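Local coordinates for Tp0751 (Treponema pallidum, PDB 5JK2), which probably acts as an adhesin for extracellular matrix components and host cells, through the non-canonical lipocalin-fold domain that this C-terminal part contains, at residues R31-W35 and F122-A126; H76-T80 and I89-D93; S113-E119 and V130-V136. The protein carries 1 engineered substitution. One frame throughout, in Å; residues are numbered along the deposited sequence.

Contact 1. Residues R31-W35 and F122-A126; sequences RIALW and FESHA. Engineered in segment 122-126: Ala-126 (natural residue Glu).
Arg-31 and His-125 carry the polar part of this contact. The arginine grips the histidine side-on with two nitrogens. Arg-31 NE donates to His-125 ND1 at 3.2 Å. The donor lies in the plane of the imidazole, at its edge, but the N-H is bent, with an angle of 138° at the hydrogen. Arg-31 NH1 donates a straighter bond to the backbone O of His-125 at 3.1 Å. The guanidinium reaches both atoms because its chain bends at chi3 (61°), and its plane is turned 51° from the ring. NH1 also bonds Leu-49 O, which ties the helix to a second loop.

The apolar contacts flank this grip. Ile-32 CG1 meets His-125 CD2 at 3.8 Å. Trp-35 CB touches His-125 CB at 3.9 Å, and the indole passes with one face over the backbone N of His-125. Its far end and the Phe-122 side chain run past each other in opposite directions, with Trp-35 CZ3 3.8 Å from Phe-122 CB. Phe-122 itself is buried against Leu-46, Leu-50 and Ile-128. Ala-126, an engineered residue, places its CB over one face of the His-125 ring, toward its rim.

Helix 26-39 is thus docked on the turn that joins strands 115-122 and 127-135, where Glu-123 and Ser-124 form a classic beta bulge. The contact lies at the surface, with Phe-122 as its one buried residue. Two donors from one side chain hold both the ring and the carbonyl of His-125. They would be expected to restrain the rotation of the imidazole and the path of the loop, while Trp-35 adds apolar contacts to Phe-122 and His-125.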
loop_
_atom_site.group_PDB
_atom_site.type_symbol
_atom_site.label_atom_id
_atom_site.label_comp_id
_atom_site.label_asym_id
_atom_site.label_seq_id
_atom_site.Cartn_x
_atom_site.Cartn_y
_atom_site.Cartn_z
ATOM N N ARG A 31 16.241 -1.639 -4.618
ATOM C CA ARG A 31 14.905 -1.087 -4.770
ATOM C C ARG A 31 14.816 -0.280 -6.059
ATOM O O ARG A 31 13.810 -0.329 -6.764
ATOM C CB ARG A 31 14.541 -0.215 -3.570
ATOM C CG ARG A 31 14.497 -0.975 -2.253
ATOM C CD ARG A 31 13.881 -0.145 -1.141
ATOM N NE ARG A 31 12.500 0.222 -1.445
ATOM C CZ ARG A 31 11.467 -0.609 -1.362
ATOM N NH1 ARG A 31 10.250 -0.180 -1.662
ATOM N NH2 ARG A 31 11.648 -1.871 -0.989
ATOM N N ILE A 32 15.877 0.457 -6.367
ATOM C CA ILE A 32 15.924 1.240 -7.593
ATOM C C ILE A 32 16.050 0.311 -8.794
ATOM O O ILE A 32 15.486 0.572 -9.855
ATOM C CB ILE A 32 17.093 2.235 -7.593
ATOM C CG1 ILE A 32 17.013 3.156 -6.372
ATOM C CG2 ILE A 32 17.078 3.060 -8.873
ATOM C CD1 ILE A 32 18.298 3.904 -6.082
ATOM N N ALA A 33 16.809 -0.766 -8.621
ATOM C CA ALA A 33 16.941 -1.788 -9.652
ATOM C C ALA A 33 15.586 -2.436 -9.897
ATOM O O ALA A 33 15.121 -2.530 -11.034
ATOM C CB ALA A 33 17.965 -2.830 -9.244
ATOM N N LEU A 34 14.961 -2.874 -8.809
ATOM C CA LEU A 34 13.631 -3.470 -8.850
ATOM C C LEU A 34 12.633 -2.492 -9.462
ATOM O O LEU A 34 11.755 -2.880 -10.234
ATOM C CB LEU A 34 13.198 -3.867 -7.436
ATOM C CG LEU A 34 12.085 -4.897 -7.246
ATOM C CD1 LEU A 34 12.497 -6.243 -7.823
ATOM C CD2 LEU A 34 11.756 -5.014 -5.765
ATOM N N TRP A 35 12.782 -1.221 -9.104
ATOM C CA TRP A 35 11.932 -0.154 -9.621
ATOM C C TRP A 35 12.055 -0.033 -11.133
ATOM O O TRP A 35 11.054 0.072 -11.840
ATOM C CB TRP A 35 12.293 1.175 -8.953
ATOM C CG TRP A 35 11.754 2.386 -9.653
ATOM C CD1 TRP A 35 12.468 3.316 -10.350
ATOM C CD2 TRP A 35 10.383 2.799 -9.724
ATOM N NE1 TRP A 35 11.629 4.282 -10.849
ATOM C CE2 TRP A 35 10.344 3.987 -10.479
ATOM C CE3 TRP A 35 9.187 2.279 -9.222
ATOM C CZ2 TRP A 35 9.155 4.663 -10.744
ATOM C CZ3 TRP A 35 8.009 2.952 -9.487
ATOM C CH2 TRP A 35 8.001 4.131 -10.240
ATOM N N PHE A 122 2.555 4.735 -7.299
ATOM C CA PHE A 122 3.969 4.994 -7.074
ATOM C C PHE A 122 4.433 6.284 -7.734
ATOM O O PHE A 122 4.041 6.595 -8.857
ATOM C CB PHE A 122 4.813 3.838 -7.603
ATOM C CG PHE A 122 4.952 2.693 -6.646
ATOM C CD1 PHE A 122 4.010 1.682 -6.610
ATOM C CD2 PHE A 122 6.041 2.619 -5.798
ATOM C CE1 PHE A 122 4.151 0.624 -5.736
ATOM C CE2 PHE A 122 6.184 1.568 -4.926
ATOM C CZ PHE A 122 5.240 0.568 -4.895
ATOM N N GLU A 123 5.278 7.021 -7.021
ATOM C CA GLU A 123 5.931 8.205 -7.563
ATOM C C GLU A 123 7.419 7.906 -7.673
ATOM O O GLU A 123 8.099 8.366 -8.588
ATOM C CB GLU A 123 5.686 9.429 -6.676
ATOM C CG GLU A 123 4.262 9.535 -6.134
ATOM C CD GLU A 123 4.048 10.780 -5.295
ATOM O OE1 GLU A 123 3.003 10.871 -4.616
ATOM O OE2 GLU A 123 4.926 11.669 -5.313
ATOM N N SER A 124 7.910 7.120 -6.722
ATOM C CA SER A 124 9.294 6.674 -6.712
ATOM C C SER A 124 9.345 5.328 -6.018
ATOM O O SER A 124 8.319 4.816 -5.578
ATOM C CB SER A 124 10.196 7.679 -5.997
ATOM O OG SER A 124 9.931 9.001 -6.432
ATOM N N HIS A 125 10.536 4.757 -5.905
ATOM C CA HIS A 125 10.668 3.438 -5.307
ATOM C C HIS A 125 10.312 3.472 -3.820
ATOM O O HIS A 125 9.951 2.448 -3.242
ATOM C CB HIS A 125 12.087 2.896 -5.506
ATOM C CG HIS A 125 13.077 3.393 -4.499
ATOM N ND1 HIS A 125 13.242 2.802 -3.265
ATOM C CD2 HIS A 125 13.959 4.418 -4.545
ATOM C CE1 HIS A 125 14.181 3.445 -2.593
ATOM N NE2 HIS A 125 14.632 4.430 -3.348
ATOM N N ALA A 126 10.404 4.653 -3.211
ATOM C CA ALA A 126 10.105 4.811 -1.789
ATOM C C ALA A 126 9.134 5.962 -1.553
ATOM O O ALA A 126 9.104 6.549 -0.469
ATOM C CB ALA A 126 11.380 5.035 -1.005
#

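Contact 2. Residues H76-T80 and I89-D93; sequences HAEIT and IFLVD
Phe-90 and Ile-79 meet where the carbonyl of Ile-79 lies at the edge of the phenyl ring, near its plane. The ring itself leads away from the partner strand. It meets Phe-81 with the two planes nearly perpendicular, and it also packs on Thr-106 and Asn-108. The other flat group at work is the carboxylate of Glu-78. Its OE2 lies 3.6 Å from Leu-91 CD2, and its OE1 is 4.0 Å from Ile-89 CG2. Glu-78 CG is anti to the carbonyl carbon (chi1 -73°) and the chain is extended beyond it. Glu-78 therefore runs alongside Leu-91, pointing the same way, and crosses over Ile-89, whose CG2 lies 3.7 Å from Glu-78 CB.

The backbones are those of the antiparallel beta hairpin formed by strands 78-83 and 86-98, two neighbours in the wall of the lipocalin-like barrel. Ile-79 and Phe-90 are a hydrogen-bonded pair. Phe-90 N donates to Ile-79 O at 3.0 Å, and Ile-79 N donates to Phe-90 O at 3.1 Å. Glu-78 with Leu-91 and Thr-80 with Ile-89 are non-hydrogen-bonded pairs, and all four side chains share one face of the sheet.

Just before strand 78-83, Ala-77 O accepts a nearly straight bond, 170° at the hydrogen, from Val-92 N at 2.9 Å. Ala-77 and Glu-78 together face Asp-73 of strand 69-73, a G1 beta bulge. Val-92 CG2 lies 3.2 Å from Ala-77 O and crosses to Ile-79 CD1 at 4.1 Å. Ile-79 packs on against Phe-72 of strand 69-73. Thr-80 CG2 lies beside Ile-89 CG1 on the face that carries Glu-78.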
loop_
_atom_site.group_PDB
_atom_site.type_symbol
_atom_site.label_atom_id
_atom_site.label_comp_id
_atom_site.label_asym_id
_atom_site.label_seq_id
_atom_site.Cartn_x
_atom_site.Cartn_y
_atom_site.Cartn_z
ATOM N N HIS A 76 2.094 -12.853 4.182
ATOM C CA HIS A 76 0.732 -13.255 4.497
ATOM C C HIS A 76 -0.294 -12.524 3.643
ATOM O O HIS A 76 -1.495 -12.682 3.842
ATOM C CB HIS A 76 0.458 -13.016 5.976
ATOM C CG HIS A 76 1.460 -13.665 6.875
ATOM N ND1 HIS A 76 1.391 -14.995 7.228
ATOM C CD2 HIS A 76 2.568 -13.173 7.477
ATOM C CE1 HIS A 76 2.408 -15.293 8.018
ATOM N NE2 HIS A 76 3.137 -14.205 8.184
ATOM N N ALA A 77 0.188 -11.742 2.681
ATOM C CA ALA A 77 -0.684 -10.977 1.795
ATOM C C ALA A 77 -1.719 -10.195 2.597
ATOM O O ALA A 77 -2.925 -10.350 2.402
ATOM C CB ALA A 77 -1.365 -11.899 0.800
ATOM N N GLU A 78 -1.224 -9.371 3.514
ATOM C CA GLU A 78 -2.061 -8.545 4.372
ATOM C C GLU A 78 -1.650 -7.090 4.258
ATOM O O GLU A 78 -0.581 -6.774 3.734
ATOM C CB GLU A 78 -1.949 -8.995 5.828
ATOM C CG GLU A 78 -2.658 -10.299 6.133
ATOM C CD GLU A 78 -2.267 -10.870 7.480
ATOM O OE1 GLU A 78 -1.296 -10.366 8.084
ATOM O OE2 GLU A 78 -2.930 -11.825 7.938
ATOM N N ILE A 79 -2.505 -6.205 4.754
ATOM C CA ILE A 79 -2.175 -4.794 4.839
ATOM C C ILE A 79 -2.672 -4.272 6.174
ATOM O O ILE A 79 -3.876 -4.233 6.430
ATOM C CB ILE A 79 -2.784 -3.984 3.683
ATOM C CG1 ILE A 79 -2.206 -4.453 2.342
ATOM C CG2 ILE A 79 -2.512 -2.495 3.882
ATOM C CD1 ILE A 79 -2.923 -3.904 1.125
ATOM N N THR A 80 -1.730 -3.887 7.024
ATOM C CA THR A 80 -2.052 -3.425 8.363
ATOM C C THR A 80 -2.171 -1.911 8.372
ATOM O O THR A 80 -1.287 -1.203 7.891
ATOM C CB THR A 80 -0.987 -3.869 9.390
ATOM O OG1 THR A 80 0.109 -2.947 9.386
ATOM C CG2 THR A 80 -0.479 -5.272 9.074
ATOM N N ILE A 89 -6.135 -4.988 10.321
ATOM C CA ILE A 89 -5.556 -5.693 9.185
ATOM C C ILE A 89 -6.626 -6.074 8.180
ATOM O O ILE A 89 -7.745 -6.420 8.557
ATOM C CB ILE A 89 -4.827 -6.974 9.625
ATOM C CG1 ILE A 89 -3.828 -6.662 10.743
ATOM C CG2 ILE A 89 -4.134 -7.621 8.429
ATOM C CD1 ILE A 89 -3.132 -7.879 11.328
ATOM N N PHE A 90 -6.267 -6.019 6.900
ATOM C CA PHE A 90 -7.154 -6.458 5.832
ATOM C C PHE A 90 -6.423 -7.426 4.912
ATOM O O PHE A 90 -5.406 -7.082 4.314
ATOM C CB PHE A 90 -7.681 -5.267 5.024
ATOM C CG PHE A 90 -8.675 -4.420 5.761
ATOM C CD1 PHE A 90 -8.284 -3.632 6.832
ATOM C CD2 PHE A 90 -9.999 -4.398 5.372
ATOM C CE1 PHE A 90 -9.204 -2.851 7.506
ATOM C CE2 PHE A 90 -10.918 -3.622 6.037
ATOM C CZ PHE A 90 -10.522 -2.847 7.105
ATOM N N LEU A 91 -6.953 -8.638 4.804
ATOM C CA LEU A 91 -6.373 -9.652 3.939
ATOM C C LEU A 91 -6.626 -9.301 2.482
ATOM O O LEU A 91 -7.733 -8.905 2.121
ATOM C CB LEU A 91 -6.957 -11.029 4.249
ATOM C CG LEU A 91 -6.936 -11.474 5.709
ATOM C CD1 LEU A 91 -8.299 -12.013 6.103
ATOM C CD2 LEU A 91 -5.861 -12.523 5.935
ATOM N N VAL A 92 -5.605 -9.460 1.647
ATOM C CA VAL A 92 -5.723 -9.137 0.230
ATOM C C VAL A 92 -6.464 -10.236 -0.521
ATOM O O VAL A 92 -5.955 -11.346 -0.683
ATOM C CB VAL A 92 -4.345 -8.931 -0.423
ATOM C CG1 VAL A 92 -4.507 -8.473 -1.868
ATOM C CG2 VAL A 92 -3.525 -7.916 0.363
ATOM N N ASP A 93 -7.667 -9.916 -0.983
ATOM C CA ASP A 93 -8.459 -10.853 -1.765
ATOM C C ASP A 93 -8.025 -10.816 -3.228
ATOM O O ASP A 93 -8.146 -11.809 -3.946
ATOM C CB ASP A 93 -9.947 -10.528 -1.635
ATOM C CG ASP A 93 -10.564 -11.098 -0.369
ATOM O OD1 ASP A 93 -10.265 -12.260 -0.029
ATOM O OD2 ASP A 93 -11.352 -10.381 0.282
#

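Contact 3. Residues S113-E119 and V130-V136; sequences SIRRRLE and VRAVEDV
Asp-135 meets Arg-115 and Arg-117 because its CG stands anti to the backbone N (chi1 173°), while the two arginines arrive by different routes. Arg-117 is extended from CG to NE and brings NH2 to Asp-135 OD2 at 3.1 Å. Arg-115 bends at chi3 (-63°) and turns the edge of its guanidinium to the same oxygen. This second salt bridge is long, with NE 3.6 Å from Asp-135 OD2.

On the other face, Glu-134 bends at chi2 (-57°) and folds back toward Arg-116. The two form a salt bridge, although the modelled 2.3 Å between Arg-116 NE and Glu-134 OE1 is doubtfully short. Arg-116 also pairs with Glu-88 and makes a cation-pi contact with Phe-81. Further along this face Leu-118 CD1 packs on Ala-132 CB at 3.8 Å.

Strands 115-122 and 127-135 form an antiparallel beta hairpin of the barrel wall. Arg-117 and Val-133 make the central hydrogen-bonded pair: Arg-117 N to Val-133 O is 2.8 Å, and Val-133 N to Arg-117 O is 2.9 Å. Toward both ends the pairing slackens: the bonds from Asp-135 N to Arg-115 O and from Arg-131 N to Glu-119 O are weak.

The hairpin thus carries charge pairs on both faces. Asp-135 is buried, and two arginines on one of its oxygens would be expected to keep its carboxylate ionised.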
loop_
_atom_site.group_PDB
_atom_site.type_symbol
_atom_site.label_atom_id
_atom_site.label_comp_id
_atom_site.label_asym_id
_atom_site.label_seq_id
_atom_site.Cartn_x
_atom_site.Cartn_y
_atom_site.Cartn_z
ATOM N N SER A 113 -17.823 -8.744 6.036
ATOM C CA SER A 113 -18.715 -7.721 5.504
ATOM C C SER A 113 -17.964 -6.440 5.170
ATOM O O SER A 113 -18.313 -5.728 4.228
ATOM C CB SER A 113 -19.820 -7.415 6.512
ATOM O OG SER A 113 -20.310 -8.602 7.104
ATOM N N ILE A 114 -16.927 -6.161 5.951
ATOM C CA ILE A 114 -16.174 -4.926 5.824
ATOM C C ILE A 114 -14.894 -5.161 5.036
ATOM O O ILE A 114 -14.060 -5.986 5.407
ATOM C CB ILE A 114 -15.848 -4.343 7.208
ATOM C CG1 ILE A 114 -17.144 -3.981 7.945
ATOM C CG2 ILE A 114 -14.942 -3.117 7.077
ATOM C CD1 ILE A 114 -16.993 -3.868 9.427
ATOM N N ARG A 115 -14.752 -4.408 3.953
ATOM C CA ARG A 115 -13.635 -4.549 3.040
ATOM C C ARG A 115 -13.083 -3.163 2.738
ATOM O O ARG A 115 -13.617 -2.169 3.220
ATOM C CB ARG A 115 -14.090 -5.268 1.768
ATOM C CG ARG A 115 -14.778 -6.594 2.059
ATOM C CD ARG A 115 -14.593 -7.607 0.943
ATOM N NE ARG A 115 -15.188 -7.163 -0.312
ATOM C CZ ARG A 115 -15.222 -7.894 -1.422
ATOM N NH1 ARG A 115 -15.785 -7.407 -2.519
ATOM N NH2 ARG A 115 -14.693 -9.110 -1.439
ATOM N N ARG A 116 -12.014 -3.093 1.951
ATOM C CA ARG A 116 -11.376 -1.813 1.666
ATOM C C ARG A 116 -10.618 -1.836 0.341
ATOM O O ARG A 116 -9.758 -2.689 0.122
ATOM C CB ARG A 116 -10.430 -1.439 2.808
ATOM C CG ARG A 116 -9.788 -0.069 2.675
ATOM C CD ARG A 116 -9.084 0.336 3.956
ATOM N NE ARG A 116 -10.035 0.669 5.011
ATOM C CZ ARG A 116 -9.717 0.804 6.294
ATOM N NH1 ARG A 116 -8.464 0.631 6.695
ATOM N NH2 ARG A 116 -10.653 1.110 7.179
ATOM N N ARG A 117 -10.948 -0.891 -0.537
ATOM C CA ARG A 117 -10.267 -0.748 -1.820
ATOM C C ARG A 117 -9.142 0.267 -1.724
ATOM O O ARG A 117 -9.298 1.321 -1.110
ATOM C CB ARG A 117 -11.252 -0.323 -2.907
ATOM C CG ARG A 117 -12.300 -1.370 -3.199
ATOM C CD ARG A 117 -13.119 -1.035 -4.435
ATOM N NE ARG A 117 -13.775 -2.223 -4.977
ATOM C CZ ARG A 117 -14.845 -2.804 -4.440
ATOM N NH1 ARG A 117 -15.367 -3.883 -5.007
ATOM N NH2 ARG A 117 -15.393 -2.313 -3.335
ATOM N N LEU A 118 -8.016 -0.056 -2.350
ATOM C CA LEU A 118 -6.829 0.782 -2.286
ATOM C C LEU A 118 -6.334 1.124 -3.684
ATOM O O LEU A 118 -6.443 0.318 -4.606
ATOM C CB LEU A 118 -5.723 0.078 -1.493
ATOM C CG LEU A 118 -5.150 0.831 -0.288
ATOM C CD1 LEU A 118 -6.220 1.034 0.772
ATOM C CD2 LEU A 118 -3.955 0.091 0.292
ATOM N N GLU A 119 -5.794 2.328 -3.827
ATOM C CA GLU A 119 -5.236 2.783 -5.093
ATOM C C GLU A 119 -3.834 3.336 -4.876
ATOM O O GLU A 119 -3.632 4.548 -4.820
ATOM C CB GLU A 119 -6.133 3.842 -5.727
ATOM C CG GLU A 119 -7.533 3.349 -6.067
ATOM C CD GLU A 119 -7.545 2.329 -7.193
ATOM O OE1 GLU A 119 -6.526 2.208 -7.906
ATOM O OE2 GLU A 119 -8.577 1.647 -7.364
ATOM N N VAL A 130 -1.611 7.176 -1.819
ATOM C CA VAL A 130 -2.674 6.212 -1.560
ATOM C C VAL A 130 -4.054 6.858 -1.541
ATOM O O VAL A 130 -4.232 7.962 -1.027
ATOM C CB VAL A 130 -2.456 5.490 -0.214
ATOM C CG1 VAL A 130 -3.521 4.417 -0.002
ATOM C CG2 VAL A 130 -1.068 4.873 -0.158
ATOM N N ARG A 131 -5.021 6.146 -2.110
ATOM C CA ARG A 131 -6.427 6.503 -2.023
ATOM C C ARG A 131 -7.160 5.272 -1.513
ATOM O O ARG A 131 -6.991 4.177 -2.048
ATOM C CB ARG A 131 -6.964 6.969 -3.384
ATOM C CG ARG A 131 -8.479 6.863 -3.589
ATOM C CD ARG A 131 -9.249 7.989 -2.906
ATOM N NE ARG A 131 -10.681 7.921 -3.211
ATOM C CZ ARG A 131 -11.578 8.841 -2.862
ATOM N NH1 ARG A 131 -11.208 9.922 -2.188
ATOM N NH2 ARG A 131 -12.851 8.677 -3.193
ATOM N N ALA A 132 -7.960 5.455 -0.468
ATOM C CA ALA A 132 -8.668 4.347 0.158
ATOM C C ALA A 132 -10.173 4.570 0.104
ATOM O O ALA A 132 -10.645 5.703 0.191
ATOM C CB ALA A 132 -8.208 4.171 1.595
ATOM N N VAL A 133 -10.917 3.481 -0.049
ATOM C CA VAL A 133 -12.369 3.540 -0.128
ATOM C C VAL A 133 -12.981 2.333 0.564
ATOM O O VAL A 133 -12.733 1.194 0.172
ATOM C CB VAL A 133 -12.855 3.586 -1.591
ATOM C CG1 VAL A 133 -14.379 3.494 -1.661
ATOM C CG2 VAL A 133 -12.356 4.848 -2.269
ATOM N N GLU A 134 -13.797 2.584 1.582
ATOM C CA GLU A 134 -14.421 1.496 2.317
ATOM C C GLU A 134 -15.511 0.843 1.479
ATOM O O GLU A 134 -15.974 1.400 0.485
ATOM C CB GLU A 134 -15.002 1.990 3.646
ATOM C CG GLU A 134 -14.018 2.007 4.811
ATOM C CD GLU A 134 -13.389 0.654 5.077
ATOM O OE1 GLU A 134 -12.310 0.381 4.516
ATOM O OE2 GLU A 134 -13.966 -0.131 5.859
ATOM N N ASP A 135 -15.919 -0.342 1.912
ATOM C CA ASP A 135 -16.906 -1.145 1.212
ATOM C C ASP A 135 -17.597 -2.070 2.207
ATOM O O ASP A 135 -17.239 -3.241 2.327
ATOM C CB ASP A 135 -16.242 -1.951 0.090
ATOM C CG ASP A 135 -17.192 -2.935 -0.571
ATOM O OD1 ASP A 135 -18.410 -2.661 -0.602
ATOM O OD2 ASP A 135 -16.718 -3.984 -1.058
ATOM N N VAL A 136 -18.568 -1.534 2.943
ATOM C CA VAL A 136 -19.300 -2.327 3.929
ATOM C C VAL A 136 -20.521 -2.979 3.280
ATOM O O VAL A 136 -21.069 -2.451 2.311
ATOM C CB VAL A 136 -19.752 -1.473 5.131
ATOM C CG1 VAL A 136 -20.936 -0.596 4.732
ATOM C CG2 VAL A 136 -20.095 -2.363 6.320
#

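In the fold
From the N terminus the chain first forms helix 26-39. Contact 1 brings this helix against the turn between strands 115-122 and 127-135, closing a long loop that holds most of the barrel strands. Contact 2 falls wholly within that loop and closes the short hairpin loop between 76-80 and 89-93. Contact 3 follows contact 2 in series and closes the hairpin between 113-119 and 130-136. It crosses contact 1, whose segment 122-126 lies inside that hairpin. Contacts 2 and 3 share one sheet, with centres about 12 Å apart, and touch where Phe-90 packs on Arg-116. Contact 1 lies on the opposite side of the chain's centre from both, joining helix to barrel.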